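Local structure of GDSL-like protein (Collinsella aerofaciens ATCC 25986, 7BXD) at residues V148-C153 against P193-Y198; V66-G71 against G93-A98; N108-N113 against D162-D167. The protein is probably an acyl-ester hydrolase of the GDSL-like lipase/acylhydrolase type, with an SGNH hydrolase fold. All coordinates share one frame; numbering follows the deposited sequence.

Contact 1: residues V148-C153 against P193-Y198; sequences VFMTPC and PVIDLY
Pro193 meets the first strand through its carbonyl: Pro193 O accepts the amide of Phe149 at 3.0 Å (N to O), while CG1 of Val148 rests against the same oxygen. Val194 makes no such bond with its own amide but turns CG1 toward Thr151, the two methyls, Val194 CG1 and Thr151 CG2, lying 3.9 Å apart. The ladder resumes at Ile195, where N donates to Phe149 O at 2.9 Å and O receives Thr151 N at 3.2 Å. This alternation, with end-to-end directions only 4° apart, is that of a parallel pair, here the last two strands of the sheet in a three-layer alpha/beta/alpha SGNH-type fold. Helix 176-189 links them as a beta-alpha-beta crossover and covers the Phe149 and Val194 side; helix 223-240 packs over Met150 and Ile195. On that second face the side chains of Met150 and Ile195 run side by side in the same direction, Met150 SD 3.9 Å from Ile195 CD1. Asp196, at the N-cap of helix 197-200, holds Thr151 as well as the helix: its OD1 accepts from Ala199 N and, on the anti side and 30° out of the carboxylate plane, from Thr151 OG1 at 2.7 Å. Leu197 reaches back with CD1 to Met150 CE and with CB to Cys153 SG. Tyr198 N then donates to Thr151 OG1 at 2.9 Å, a hydroxyl set between backbone N and carbonyl carbon by chi1 of 55°, and Pro152 O approaches the Tyr198 ring in its plane, 3.3 Å from CD1.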
loop_
_atom_site.group_PDB
_atom_site.type_symbol
_atom_site.label_atom_id
_atom_site.label_comp_id
_atom_site.label_asym_id
_atom_site.label_seq_id
_atom_site.Cartn_x
_atom_site.Cartn_y
_atom_site.Cartn_z
ATOM N N VAL A 148 7.581 -5.544 5.516
ATOM C CA VAL A 148 6.693 -6.337 4.669
ATOM C C VAL A 148 6.053 -5.363 3.688
ATOM O O VAL A 148 5.512 -4.325 4.103
ATOM C CB VAL A 148 5.600 -7.041 5.510
ATOM C CG1 VAL A 148 4.658 -7.831 4.631
ATOM C CG2 VAL A 148 6.195 -7.946 6.593
ATOM N N PHE A 149 6.077 -5.701 2.403
ATOM C CA PHE A 149 5.360 -4.911 1.405
ATOM C C PHE A 149 4.039 -5.607 1.095
ATOM O O PHE A 149 3.949 -6.839 1.094
ATOM C CB PHE A 149 6.155 -4.754 0.096
ATOM C CG PHE A 149 6.986 -3.502 0.042
ATOM C CD1 PHE A 149 8.027 -3.296 0.955
ATOM C CD2 PHE A 149 6.707 -2.509 -0.898
ATOM C CE1 PHE A 149 8.777 -2.121 0.891
ATOM C CE2 PHE A 149 7.488 -1.348 -0.958
ATOM C CZ PHE A 149 8.518 -1.150 -0.063
ATOM N N MET A 150 3.014 -4.808 0.798
ATOM C CA MET A 150 1.739 -5.323 0.305
ATOM C C MET A 150 1.484 -4.721 -1.060
ATOM O O MET A 150 1.534 -3.503 -1.231
ATOM C CB MET A 150 0.580 -4.986 1.276
ATOM C CG MET A 150 0.927 -5.372 2.707
ATOM S SD MET A 150 -0.486 -5.647 3.798
ATOM C CE MET A 150 -1.235 -4.012 3.761
ATOM N N THR A 151 1.244 -5.569 -2.048
ATOM C CA THR A 151 1.007 -5.064 -3.398
ATOM C C THR A 151 -0.311 -4.286 -3.444
ATOM O O THR A 151 -1.242 -4.584 -2.687
ATOM C CB THR A 151 0.998 -6.216 -4.393
ATOM O OG1 THR A 151 0.025 -7.167 -3.935
ATOM C CG2 THR A 151 2.366 -6.883 -4.531
ATOM N N PRO A 152 -0.400 -3.282 -4.320
ATOM C CA PRO A 152 -1.598 -2.427 -4.348
ATOM C C PRO A 152 -2.815 -3.189 -4.821
ATOM O O PRO A 152 -2.755 -3.960 -5.794
ATOM C CB PRO A 152 -1.220 -1.323 -5.359
ATOM C CG PRO A 152 -0.115 -1.943 -6.220
ATOM C CD PRO A 152 0.654 -2.805 -5.234
ATOM N N CYS A 153 -3.956 -2.961 -4.132
ATOM C CA CYS A 153 -5.176 -3.663 -4.513
ATOM C C CYS A 153 -5.646 -3.248 -5.907
ATOM O O CYS A 153 -5.365 -2.146 -6.399
ATOM C CB CYS A 153 -6.291 -3.383 -3.500
ATOM S SG CYS A 153 -5.958 -4.250 -1.931
ATOM N N PRO A 193 9.641 -9.938 2.481
ATOM C CA PRO A 193 8.338 -10.612 2.424
ATOM C C PRO A 193 7.252 -9.721 1.827
ATOM O O PRO A 193 7.220 -8.502 2.057
ATOM C CB PRO A 193 8.066 -10.927 3.897
ATOM C CG PRO A 193 9.412 -10.965 4.547
ATOM C CD PRO A 193 10.183 -9.884 3.860
ATOM N N VAL A 194 6.339 -10.358 1.081
ATOM C CA VAL A 194 5.250 -9.658 0.398
ATOM C C VAL A 194 3.924 -10.327 0.737
ATOM O O VAL A 194 3.821 -11.558 0.703
ATOM C CB VAL A 194 5.464 -9.659 -1.134
ATOM C CG1 VAL A 194 4.275 -9.053 -1.855
ATOM C CG2 VAL A 194 6.739 -8.904 -1.494
ATOM N N ILE A 195 2.905 -9.519 1.023
ATOM C CA ILE A 195 1.511 -9.975 1.061
ATOM C C ILE A 195 0.859 -9.478 -0.222
ATOM O O ILE A 195 0.760 -8.266 -0.443
ATOM C CB ILE A 195 0.770 -9.426 2.299
ATOM C CG1 ILE A 195 1.484 -9.835 3.590
ATOM C CG2 ILE A 195 -0.710 -9.882 2.264
ATOM C CD1 ILE A 195 1.028 -9.100 4.822
ATOM N N ASP A 196 0.447 -10.408 -1.088
ATOM C CA ASP A 196 0.029 -10.028 -2.444
ATOM C C ASP A 196 -1.469 -9.724 -2.445
ATOM O O ASP A 196 -2.304 -10.532 -2.889
ATOM C CB ASP A 196 0.408 -11.114 -3.444
ATOM C CG ASP A 196 0.293 -10.646 -4.883
ATOM O OD1 ASP A 196 -0.245 -9.546 -5.163
ATOM O OD2 ASP A 196 0.718 -11.426 -5.761
ATOM N N LEU A 197 -1.820 -8.533 -1.928
ATOM C CA LEU A 197 -3.216 -8.084 -1.927
ATOM C C LEU A 197 -3.734 -7.788 -3.330
ATOM O O LEU A 197 -4.945 -7.969 -3.581
ATOM C CB LEU A 197 -3.398 -6.838 -1.049
ATOM C CG LEU A 197 -3.137 -7.050 0.445
ATOM C CD1 LEU A 197 -3.358 -5.716 1.181
ATOM C CD2 LEU A 197 -3.985 -8.182 1.050
ATOM N N TYR A 198 -2.852 -7.370 -4.243
ATOM C CA TYR A 198 -3.253 -7.247 -5.646
ATOM C C TYR A 198 -3.936 -8.520 -6.127
ATOM O O TYR A 198 -5.006 -8.477 -6.751
ATOM C CB TYR A 198 -2.019 -6.943 -6.491
ATOM C CG TYR A 198 -2.306 -6.891 -7.977
ATOM C CD1 TYR A 198 -2.924 -5.786 -8.579
ATOM C CD2 TYR A 198 -1.928 -7.964 -8.806
ATOM C CE1 TYR A 198 -3.134 -5.749 -9.964
ATOM C CE2 TYR A 198 -2.123 -7.926 -10.177
ATOM C CZ TYR A 198 -2.745 -6.830 -10.759
ATOM O OH TYR A 198 -2.997 -6.804 -12.113
#

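Contact 2: residues V66-G71 against G93-A98; sequences VVENFG and GIDDAA
Phe70 offers one ring face to Ile94, whose CB stands 3.6 Å above the ring plane and is displaced toward the rim, a CH-pi contact. The branch methyl follows: Ile94 CG2 comes within 3.6 Å of Phe70 CD1. Farther round the ring, CZ of Phe70 lies 3.6 Å from Asp95 N, and CE2 touches Asp95 CB. The second meeting is between acids. Glu68 OE1 sits 2.7 Å from Asp95 OD2, with the carboxylate planes 61° apart and the side chains crossing at about a right angle. With two acid oxygens at this separation, one group probably carries a proton. The same OD2 is also 3.0 Å from Glu68 OE2, so it faces both oxygens of the glutamate.

What sets these groups in place lies one shell out. With chi1 at -179° the Asp95 carboxylate swings toward Glu68, and chi2 of 20° sets which oxygen faces it; OD1 closes an Asx turn by accepting Ala97 N at 2.9 Å from above the carboxylate plane. Tyr101 OH is hydrogen-bonded to Asp95 O and Ala98 N, and Arg141 to Ile94 O, fixing the 93-98 backbone.

Strand 66-71 is an outermost strand of the parallel sheet, backbone-hydrogen-bonded along one edge to strand 30-35. Over the face carrying Glu68 and Phe70 lies the loop that runs from helix 87-90 into strand 100-104.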
loop_
_atom_site.group_PDB
_atom_site.type_symbol
_atom_site.label_atom_id
_atom_site.label_comp_id
_atom_site.label_asym_id
_atom_site.label_seq_id
_atom_site.Cartn_x
_atom_site.Cartn_y
_atom_site.Cartn_z
ATOM N N VAL A 66 0.254 -2.778 18.708
ATOM C CA VAL A 66 -0.028 -1.353 18.614
ATOM C C VAL A 66 0.184 -0.962 17.163
ATOM O O VAL A 66 1.255 -1.210 16.604
ATOM C CB VAL A 66 0.886 -0.551 19.549
ATOM C CG1 VAL A 66 0.706 0.957 19.329
ATOM C CG2 VAL A 66 0.600 -0.925 20.987
ATOM N N VAL A 67 -0.826 -0.383 16.533
ATOM C CA VAL A 67 -0.787 -0.137 15.097
ATOM C C VAL A 67 -0.828 1.365 14.860
ATOM O O VAL A 67 -1.710 2.056 15.390
ATOM C CB VAL A 67 -1.924 -0.870 14.367
ATOM C CG1 VAL A 67 -1.806 -0.638 12.858
ATOM C CG2 VAL A 67 -1.868 -2.372 14.664
ATOM N N GLU A 68 0.139 1.874 14.095
ATOM C CA GLU A 68 0.227 3.286 13.765
ATOM C C GLU A 68 -0.142 3.500 12.300
ATOM O O GLU A 68 0.330 2.778 11.414
ATOM C CB GLU A 68 1.658 3.799 13.978
ATOM C CG GLU A 68 2.228 3.479 15.352
ATOM C CD GLU A 68 3.656 3.908 15.516
ATOM O OE1 GLU A 68 4.435 3.713 14.561
ATOM O OE2 GLU A 68 3.999 4.410 16.621
ATOM N N ASN A 69 -0.948 4.521 12.034
ATOM C CA ASN A 69 -1.438 4.827 10.690
ATOM C C ASN A 69 -0.637 5.997 10.114
ATOM O O ASN A 69 -0.806 7.139 10.550
ATOM C CB ASN A 69 -2.925 5.161 10.763
ATOM C CG ASN A 69 -3.549 5.311 9.390
ATOM O OD1 ASN A 69 -3.041 6.062 8.546
ATOM N ND2 ASN A 69 -4.651 4.614 9.150
ATOM N N PHE A 70 0.191 5.719 9.105
ATOM C CA PHE A 70 0.878 6.742 8.323
ATOM C C PHE A 70 0.411 6.653 6.866
ATOM O O PHE A 70 1.202 6.530 5.926
ATOM C CB PHE A 70 2.405 6.631 8.463
ATOM C CG PHE A 70 2.910 7.069 9.811
ATOM C CD1 PHE A 70 3.251 8.394 10.037
ATOM C CD2 PHE A 70 3.012 6.167 10.875
ATOM C CE1 PHE A 70 3.715 8.796 11.302
ATOM C CE2 PHE A 70 3.484 6.577 12.130
ATOM C CZ PHE A 70 3.856 7.889 12.324
ATOM N N GLY A 71 -0.903 6.706 6.675
ATOM C CA GLY A 71 -1.475 6.788 5.350
ATOM C C GLY A 71 -1.787 8.232 4.995
ATOM O O GLY A 71 -2.266 8.998 5.841
ATOM N N GLY A 93 9.833 11.462 7.943
ATOM C CA GLY A 93 8.935 12.006 8.943
ATOM C C GLY A 93 8.031 11.015 9.640
ATOM O O GLY A 93 7.220 11.435 10.482
ATOM N N ILE A 94 8.098 9.712 9.312
ATOM C CA ILE A 94 7.273 8.710 10.000
ATOM C C ILE A 94 8.090 8.084 11.122
ATOM O O ILE A 94 9.310 8.218 11.208
ATOM C CB ILE A 94 6.679 7.650 9.048
ATOM C CG1 ILE A 94 7.712 6.580 8.653
ATOM C CG2 ILE A 94 6.044 8.315 7.810
ATOM C CD1 ILE A 94 7.139 5.478 7.738
ATOM N N ASP A 95 7.402 7.409 12.040
ATOM C CA ASP A 95 8.060 6.774 13.179
ATOM C C ASP A 95 9.178 5.846 12.703
ATOM O O ASP A 95 8.960 5.007 11.813
ATOM C CB ASP A 95 7.001 5.958 13.933
ATOM C CG ASP A 95 7.543 5.253 15.151
ATOM O OD1 ASP A 95 8.614 5.641 15.691
ATOM O OD2 ASP A 95 6.858 4.292 15.603
ATOM N N ASP A 96 10.386 6.011 13.264
ATOM C CA ASP A 96 11.504 5.125 12.931
ATOM C C ASP A 96 11.725 4.005 13.939
ATOM O O ASP A 96 12.636 3.184 13.752
ATOM C CB ASP A 96 12.807 5.915 12.712
ATOM C CG ASP A 96 13.372 6.525 13.997
ATOM O OD1 ASP A 96 12.925 6.163 15.112
ATOM O OD2 ASP A 96 14.302 7.354 13.873
ATOM N N ALA A 97 10.896 3.929 14.985
ATOM C CA ALA A 97 11.146 3.047 16.115
ATOM C C ALA A 97 10.186 1.865 16.173
ATOM O O ALA A 97 10.185 1.143 17.171
ATOM C CB ALA A 97 11.081 3.851 17.419
ATOM N N ALA A 98 9.390 1.623 15.128
ATOM C CA ALA A 98 8.458 0.511 15.170
ATOM C C ALA A 98 9.187 -0.825 14.982
ATOM O O ALA A 98 10.320 -0.898 14.477
ATOM C CB ALA A 98 7.404 0.667 14.077
#

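Contact 3: residues N108-N113 against D162-D167; sequences NDFSRN and DIPASD
Arg112, the first residue past helix 107-111, reaches across to Asp162 and Ile163 by doubling back. From CB the side chain leaves with CG beside the backbone N, bends at chi2 (-54°) and is extended at chi3 (-165°), so that the guanidinium, rather than the stem, does the touching. CZ lies 3.9 Å from Ile163 CG1, which packs over one face of the flat group. NH2 is 3.7 Å from that same CG1, and donates a hydrogen bond to the backbone O of Lys161. NH1 points to Asp162: it stands 2.9 Å from Asp162 O near the guanidinium plane, and donates, again in plane, to a water at 2.6 Å. That water also lies within hydrogen-bonding distance of Ser111 O and Asp162 OD1, tying the helix end to the loop.

Beside the arginine the contact turns apolar. Ser111 CB fits against Pro164 CD at 3.6 Å and Ile163 CG2 at 3.8 Å. Phe110, one residue earlier, slides past Pro164 in the opposite direction, its CZ 3.6 Å from Pro164 CG; Ala165 O approaches the ring edge, near CZ. Asn108 and Asp109 belong to the Gly-x-Asn-Asp block found in SGNH hydrolases, and the touching residues follow it directly.

Chemically, the clear hydrogen bonds of the guanidinium go to Lys161 O and the water. The opposite charges, 4.2 Å apart at Arg112 NH1 and Asp162 OD1, probably still attract, and the water links the two groups. Pro164 O, by contrast, is buried without a polar partner.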
loop_
_atom_site.group_PDB
_atom_site.type_symbol
_atom_site.label_atom_id
_atom_site.label_comp_id
_atom_site.label_asym_id
_atom_site.label_seq_id
_atom_site.Cartn_x
_atom_site.Cartn_y
_atom_site.Cartn_z
ATOM N N ASN A 108 -1.480 4.769 -7.010
ATOM C CA ASN A 108 -1.378 6.126 -7.563
ATOM C C ASN A 108 -0.226 6.258 -8.556
ATOM O O ASN A 108 -0.313 7.052 -9.507
ATOM C CB ASN A 108 -1.296 7.174 -6.468
ATOM C CG ASN A 108 -2.561 7.215 -5.642
ATOM O OD1 ASN A 108 -3.662 7.113 -6.190
ATOM N ND2 ASN A 108 -2.418 7.380 -4.328
ATOM N N ASP A 109 0.867 5.513 -8.359
ATOM C CA ASP A 109 1.936 5.513 -9.346
ATOM C C ASP A 109 1.412 5.033 -10.691
ATOM O O ASP A 109 1.763 5.595 -11.744
ATOM C CB ASP A 109 3.095 4.637 -8.860
ATOM C CG ASP A 109 3.639 5.109 -7.528
ATOM O OD1 ASP A 109 2.919 4.889 -6.511
ATOM O OD2 ASP A 109 4.748 5.703 -7.517
ATOM N N PHE A 110 0.596 3.961 -10.682
ATOM C CA PHE A 110 -0.027 3.469 -11.900
ATOM C C PHE A 110 -0.976 4.529 -12.469
ATOM O O PHE A 110 -0.877 4.915 -13.635
ATOM C CB PHE A 110 -0.786 2.183 -11.561
ATOM C CG PHE A 110 -1.858 1.813 -12.570
ATOM C CD1 PHE A 110 -1.532 1.561 -13.911
ATOM C CD2 PHE A 110 -3.176 1.711 -12.163
ATOM C CE1 PHE A 110 -2.533 1.210 -14.820
ATOM C CE2 PHE A 110 -4.168 1.366 -13.066
ATOM C CZ PHE A 110 -3.845 1.121 -14.400
ATOM N N SER A 111 -1.914 5.020 -11.650
ATOM C CA SER A 111 -2.978 5.868 -12.178
ATOM C C SER A 111 -2.486 7.256 -12.571
ATOM O O SER A 111 -3.122 7.906 -13.413
ATOM C CB SER A 111 -4.159 5.940 -11.201
ATOM O OG SER A 111 -3.861 6.715 -10.063
ATOM N N ARG A 112 -1.395 7.740 -11.974
ATOM C CA ARG A 112 -0.870 9.068 -12.269
ATOM C C ARG A 112 0.462 9.021 -13.013
ATOM O O ARG A 112 1.213 9.991 -12.995
ATOM C CB ARG A 112 -0.815 9.928 -10.996
ATOM C CG ARG A 112 -2.152 10.039 -10.277
ATOM C CD ARG A 112 -3.233 10.533 -11.216
ATOM N NE ARG A 112 -4.412 10.977 -10.485
ATOM C CZ ARG A 112 -5.638 10.975 -10.988
ATOM N NH1 ARG A 112 -5.842 10.540 -12.223
ATOM N NH2 ARG A 112 -6.660 11.393 -10.253
ATOM N N ASN A 113 0.751 7.921 -13.714
ATOM C CA ASN A 113 1.763 7.923 -14.770
ATOM C C ASN A 113 3.173 8.189 -14.244
ATOM O O ASN A 113 3.933 8.973 -14.801
ATOM C CB ASN A 113 1.332 8.881 -15.879
ATOM C CG ASN A 113 0.006 8.472 -16.405
ATOM O OD1 ASN A 113 -0.126 7.366 -16.918
ATOM N ND2 ASN A 113 -1.015 9.303 -16.221
ATOM N N ASP A 162 -10.121 10.477 -13.625
ATOM C CA ASP A 162 -9.079 10.034 -14.569
ATOM C C ASP A 162 -8.220 8.904 -13.989
ATOM O O ASP A 162 -7.020 8.805 -14.263
ATOM C CB ASP A 162 -8.230 11.200 -15.111
ATOM C CG ASP A 162 -7.316 10.788 -16.283
ATOM O OD1 ASP A 162 -6.164 11.267 -16.345
ATOM O OD2 ASP A 162 -7.737 9.973 -17.133
ATOM N N ILE A 163 -8.832 8.025 -13.208
ATOM C CA ILE A 163 -8.140 6.873 -12.630
ATOM C C ILE A 163 -8.520 5.637 -13.446
ATOM O O ILE A 163 -9.700 5.257 -13.452
ATOM C CB ILE A 163 -8.509 6.700 -11.148
ATOM C CG1 ILE A 163 -8.052 7.951 -10.358
ATOM C CG2 ILE A 163 -7.919 5.391 -10.620
ATOM C CD1 ILE A 163 -8.470 8.012 -8.926
ATOM N N PRO A 164 -7.574 4.975 -14.113
ATOM C CA PRO A 164 -7.907 3.775 -14.896
ATOM C C PRO A 164 -8.178 2.570 -14.004
ATOM O O PRO A 164 -7.713 2.488 -12.858
ATOM C CB PRO A 164 -6.653 3.535 -15.746
ATOM C CG PRO A 164 -5.564 4.267 -15.067
ATOM C CD PRO A 164 -6.145 5.327 -14.193
ATOM N N ALA A 165 -8.962 1.629 -14.535
ATOM C CA ALA A 165 -9.084 0.326 -13.896
ATOM C C ALA A 165 -7.773 -0.445 -14.033
ATOM O O ALA A 165 -6.945 -0.175 -14.905
ATOM C CB ALA A 165 -10.182 -0.489 -14.575
ATOM N N SER A 166 -7.611 -1.472 -13.196
ATOM C CA SER A 166 -6.313 -2.151 -13.121
ATOM C C SER A 166 -5.904 -2.753 -14.440
ATOM O O SER A 166 -4.685 -2.872 -14.729
ATOM C CB SER A 166 -6.417 -3.274 -12.080
ATOM O OG SER A 166 -6.560 -2.729 -10.791
ATOM N N ASP A 167 -6.897 -3.198 -15.229
ATOM C CA ASP A 167 -6.604 -3.849 -16.493
ATOM C C ASP A 167 -6.534 -2.896 -17.681
ATOM O O ASP A 167 -6.190 -3.343 -18.788
ATOM C CB ASP A 167 -7.603 -4.990 -16.748
ATOM C CG ASP A 167 -9.088 -4.548 -16.706
ATOM O OD1 ASP A 167 -9.442 -3.424 -16.283
ATOM O OD2 ASP A 167 -9.938 -5.372 -17.117
HETATM O O HOH W 1 -4.323 10.254 -14.360
#

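In the fold
Contact 2 closes before the others open; contacts 1 and 3 then interleave, their segments following in the order 108-113, 148-153, 162-167, 193-198. Contacts 1 and 2 share the five-stranded parallel sheet but involve its two outermost strands, 194-195 and 66-71, and their centres lie 18 Å apart. Contact 3 sits off the sheet, 17 Å from contact 1 and 27 Å from contact 2 between centres, on the opposite side of the chain's centre from contact 2. The crossover linking the strands of contact 1 also carries the 162-167 side of contact 3. The three do not touch (nearest atoms about 5 to 10 Å apart), so each holds a separate part of one SGNH-type domain.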